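Local structure of Lysine/ornithine decarboxylase (Selenomonas ruminantium, 5GJP) at residues D132-I137 with H172-C177; D28-N33 with S60-L65. The protein decarboxylates both L-lysine and L-ornithine with similar efficiency, using pyridoxal 5'-phosphate as cofactor, to give cadaverine and putrescine. One frame throughout, in Å; residues are numbered along the deposited sequence.

Contact 1. Residues D132-I137 with H172-C177; sequences DVLVRI and HAMGIC
Asp132 to Arg136 and His172 to Cys177 run side by side as parallel strands of the beta/alpha barrel that holds the pyridoxal phosphate in this decarboxylase family. Val133 N hydrogen-bonds to His172 O, and Val135 N to Gly175 O, one residue more along the second strand than on the first: a beta bulge. Within it Val133 O accepts Met174 N at 2.9 Å and, weakly, Gly175 N at 3.4 Å. Past the bulge Cys177 N bonds to Val135 O at 2.8 Å and Ile137 N to Cys177 O. On one face Val135 CG1 lies beside Ile176 CG1, under helices 159-168 and 188-206. On the other, Leu134 CD1 runs alongside Met174 SD, and the Arg136 side chain comes within about 4 Å, nearest atoms, of the bound pyridoxal phosphate. Cys177 SG, placed between its own backbone N and carbonyl carbon (chi1 66°), touches Arg136 CB at 3.6 Å. Separately, Ile137 CG1 meets Ile176 CG2 at 3.8 Å. At the start of the strands Asp132 OD2 lies 3.3 Å from Met174 CE, and Arg111 offers OD1 a long, weak ion pair. The carboxylate, turned 66° from the His172 ring plane, brings Asp132 OD1 to the ring edge, 3.1 Å from His172 CD2.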
# COMPACT_ATOMS: atom_id res chain seq x y z
N ASP A 132 -8.56 31.72 7.32
CA ASP A 132 -8.82 31.89 5.92
C ASP A 132 -9.27 30.55 5.40
O ASP A 132 -8.70 29.51 5.72
CB ASP A 132 -7.56 32.40 5.17
CG ASP A 132 -7.05 33.76 5.70
OD1 ASP A 132 -7.77 34.48 6.41
OD2 ASP A 132 -5.89 34.10 5.41
N VAL A 133 -10.33 30.57 4.62
CA VAL A 133 -10.81 29.37 3.98
C VAL A 133 -11.03 29.67 2.51
O VAL A 133 -11.39 30.78 2.13
CB VAL A 133 -12.09 28.78 4.64
CG1 VAL A 133 -11.83 28.51 6.11
CG2 VAL A 133 -13.28 29.71 4.48
N LEU A 134 -10.79 28.64 1.71
CA LEU A 134 -11.15 28.66 0.32
C LEU A 134 -12.17 27.55 0.14
O LEU A 134 -11.98 26.44 0.66
CB LEU A 134 -9.94 28.39 -0.57
CG LEU A 134 -8.78 29.39 -0.61
CD1 LEU A 134 -8.12 29.50 0.74
CD2 LEU A 134 -7.75 28.98 -1.67
N VAL A 135 -13.22 27.84 -0.62
CA VAL A 135 -14.15 26.81 -1.00
C VAL A 135 -13.65 26.09 -2.24
O VAL A 135 -13.37 26.70 -3.27
CB VAL A 135 -15.61 27.31 -1.16
CG1 VAL A 135 -15.80 28.25 -2.37
CG2 VAL A 135 -16.56 26.13 -1.23
N ARG A 136 -13.56 24.78 -2.13
CA ARG A 136 -13.34 23.94 -3.29
C ARG A 136 -14.60 23.64 -4.15
O ARG A 136 -15.59 23.06 -3.68
CB ARG A 136 -12.74 22.64 -2.83
CG ARG A 136 -12.28 21.80 -4.00
CD ARG A 136 -11.04 21.02 -3.64
NE ARG A 136 -10.86 19.97 -4.62
CZ ARG A 136 -10.11 18.90 -4.43
NH1 ARG A 136 -9.46 18.70 -3.28
NH2 ARG A 136 -10.04 18.01 -5.41
N ILE A 137 -14.54 24.01 -5.43
CA ILE A 137 -15.60 23.74 -6.38
C ILE A 137 -15.20 22.62 -7.32
O ILE A 137 -14.05 22.51 -7.71
CB ILE A 137 -16.01 24.98 -7.22
CG1 ILE A 137 -14.80 25.62 -7.91
CG2 ILE A 137 -16.70 26.02 -6.34
CD1 ILE A 137 -14.78 25.52 -9.41
N HIS A 172 -12.67 33.66 7.86
CA HIS A 172 -12.48 34.63 6.78
C HIS A 172 -12.63 33.96 5.42
O HIS A 172 -11.87 33.08 5.09
CB HIS A 172 -11.13 35.32 6.90
CG HIS A 172 -10.84 36.23 5.77
ND1 HIS A 172 -11.67 37.28 5.44
CD2 HIS A 172 -9.84 36.24 4.85
CE1 HIS A 172 -11.18 37.91 4.38
NE2 HIS A 172 -10.08 37.29 4.00
N ALA A 173 -13.61 34.38 4.62
CA ALA A 173 -13.84 33.77 3.31
C ALA A 173 -12.86 34.35 2.29
O ALA A 173 -13.05 35.44 1.77
CB ALA A 173 -15.27 33.99 2.86
N MET A 174 -11.81 33.60 2.00
CA MET A 174 -10.64 34.13 1.33
C MET A 174 -10.73 33.95 -0.16
O MET A 174 -10.23 34.79 -0.90
CB MET A 174 -9.38 33.43 1.85
CG MET A 174 -8.07 34.18 1.60
SD MET A 174 -6.65 33.07 1.53
CE MET A 174 -5.32 34.13 2.12
N GLY A 175 -11.29 32.84 -0.61
CA GLY A 175 -11.41 32.59 -2.05
C GLY A 175 -11.98 31.24 -2.48
O GLY A 175 -12.71 30.60 -1.73
N ILE A 176 -11.61 30.83 -3.69
CA ILE A 176 -12.05 29.61 -4.32
C ILE A 176 -10.83 28.74 -4.71
O ILE A 176 -9.74 29.25 -4.99
CB ILE A 176 -12.89 29.95 -5.56
CG1 ILE A 176 -14.22 30.60 -5.12
CG2 ILE A 176 -13.20 28.73 -6.41
CD1 ILE A 176 -14.97 31.34 -6.23
N CYS A 177 -11.03 27.41 -4.72
CA CYS A 177 -10.04 26.52 -5.28
C CYS A 177 -10.64 25.41 -6.13
O CYS A 177 -11.83 25.17 -6.09
CB CYS A 177 -9.15 25.94 -4.20
SG CYS A 177 -9.93 24.85 -3.02

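Contact 2. Residues D28-N33 with S60-L65; sequences DKVEEN and SLLAGL
Val30 and Leu61 reach toward one another from facing helices, 27-40 and 56-65, and pass flank to flank. Val30 CG1 lies 4.0 Å from Leu61 CD1 and 4.2 Å from Leu62 CD2, a small apolar centre between segment axes 10.3 Å apart and inclined at 35°. With CG trans to the Leu61 backbone N (chi1 -176°), the branch reaches across to the other helix, and CD1 comes to 3.9 Å from Glu31 N. Glu31 lies roughly perpendicular to the side chains of Leu61 and Leu65. Its chain bends at chi2 (144°), and the carboxylate comes up to the leucine methyls: OE1 is 3.6 Å from Leu61 CD2, while OE2 is 3.8 Å from Leu65 CD2. No hydrogen bond joins the two segments, so the acid contributes here by van der Waals contact. Without the carboxylate, as with an alanine here, the CD2 methyls of Leu61 and Leu65 would probably lose part of their cover. Tyr34, about one turn beyond Glu31, also touches Leu62 and Leu65. Such side-by-side packing of successive helices running in roughly the same direction, with strand 44-49 between them in sequence, is characteristic of the outer helical layer of a beta/alpha barrel.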
# COMPACT_ATOMS: atom_id res chain seq x y z
N ASP A 28 18.89 18.52 -7.74
CA ASP A 28 19.05 19.47 -8.85
C ASP A 28 17.86 19.47 -9.78
O ASP A 28 17.49 20.52 -10.27
CB ASP A 28 20.31 19.17 -9.70
CG ASP A 28 21.62 19.52 -9.00
OD1 ASP A 28 21.56 20.11 -7.89
OD2 ASP A 28 22.70 19.18 -9.56
N LYS A 29 17.31 18.30 -10.05
CA LYS A 29 16.15 18.21 -10.93
C LYS A 29 14.93 18.79 -10.20
O LYS A 29 14.13 19.49 -10.81
CB LYS A 29 15.92 16.78 -11.41
CG LYS A 29 14.72 16.58 -12.30
CD LYS A 29 14.95 16.91 -13.78
CE LYS A 29 13.69 17.52 -14.39
NZ LYS A 29 13.40 17.34 -15.83
N VAL A 30 14.82 18.55 -8.91
CA VAL A 30 13.70 19.15 -8.16
C VAL A 30 13.78 20.69 -8.18
O VAL A 30 12.77 21.35 -8.38
CB VAL A 30 13.60 18.62 -6.72
CG1 VAL A 30 12.48 19.32 -5.99
CG2 VAL A 30 13.38 17.11 -6.73
N GLU A 31 15.00 21.23 -8.00
CA GLU A 31 15.24 22.66 -8.17
C GLU A 31 14.87 23.15 -9.57
O GLU A 31 14.13 24.10 -9.71
CB GLU A 31 16.69 23.00 -7.86
CG GLU A 31 17.04 24.48 -8.07
CD GLU A 31 18.03 25.05 -7.07
OE1 GLU A 31 18.39 24.39 -6.08
OE2 GLU A 31 18.44 26.22 -7.25
N GLU A 32 15.36 22.46 -10.60
CA GLU A 32 15.08 22.81 -11.98
C GLU A 32 13.57 22.82 -12.31
O GLU A 32 13.08 23.78 -12.88
CB GLU A 32 15.92 21.95 -12.94
CG GLU A 32 17.37 22.50 -13.06
CD GLU A 32 18.50 21.47 -13.32
OE1 GLU A 32 18.25 20.41 -13.96
OE2 GLU A 32 19.66 21.77 -12.91
N ASN A 33 12.85 21.79 -11.90
CA ASN A 33 11.40 21.77 -11.99
C ASN A 33 10.72 22.92 -11.27
O ASN A 33 9.82 23.52 -11.80
CB ASN A 33 10.84 20.45 -11.43
CG ASN A 33 11.18 19.27 -12.29
OD1 ASN A 33 11.67 19.44 -13.40
ND2 ASN A 33 10.95 18.06 -11.78
N SER A 60 13.17 20.27 2.45
CA SER A 60 14.11 21.30 2.91
C SER A 60 14.53 22.15 1.72
O SER A 60 14.58 23.37 1.83
CB SER A 60 15.37 20.72 3.56
OG SER A 60 15.10 19.75 4.56
N LEU A 61 14.84 21.54 0.59
CA LEU A 61 15.24 22.33 -0.58
C LEU A 61 14.13 23.29 -1.04
O LEU A 61 14.37 24.46 -1.25
CB LEU A 61 15.65 21.37 -1.67
CG LEU A 61 16.23 21.75 -3.03
CD1 LEU A 61 15.19 21.62 -4.12
CD2 LEU A 61 16.89 23.10 -3.04
N LEU A 62 12.90 22.80 -1.16
CA LEU A 62 11.75 23.63 -1.63
C LEU A 62 11.42 24.75 -0.65
O LEU A 62 11.11 25.87 -1.05
CB LEU A 62 10.50 22.75 -1.84
CG LEU A 62 10.63 21.83 -3.05
CD1 LEU A 62 9.73 20.60 -2.91
CD2 LEU A 62 10.34 22.57 -4.33
N ALA A 63 11.48 24.43 0.63
CA ALA A 63 11.31 25.43 1.66
C ALA A 63 12.34 26.56 1.47
O ALA A 63 11.99 27.73 1.52
CB ALA A 63 11.45 24.79 3.02
N GLY A 64 13.59 26.18 1.23
CA GLY A 64 14.69 27.07 0.93
C GLY A 64 14.52 27.86 -0.35
O GLY A 64 14.97 29.00 -0.43
N LEU A 65 13.88 27.28 -1.35
CA LEU A 65 13.53 28.06 -2.54
C LEU A 65 12.32 28.99 -2.35
O LEU A 65 12.00 29.77 -3.23
CB LEU A 65 13.32 27.13 -3.72
CG LEU A 65 14.55 26.31 -4.14
CD1 LEU A 65 14.12 25.16 -5.05
CD2 LEU A 65 15.60 27.19 -4.84

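Overall arrangement
After helix 8-17 and strand 22-25 the chain forms helix 27-40, passes through strand 44-49 and enters helix 56-65, where contact 2 closes a loop with 26 residues between its segments. It then runs through strands 68-71, 90-92 and 112-115 and their helices before strand 132-136. Contact 1 closes a later loop, of 34 residues including helix 159-168, at strand 172-177. The two loops follow in series, neither enclosing nor crossing the other. The centres of contact 1 and contact 2 are about 28 Å apart and their nearest atoms about 18 Å, without touching. Contact 2 joins two helices of the barrel's outer layer; contact 1 joins two strands of its parallel sheet, all within the pyridoxal-binding domain.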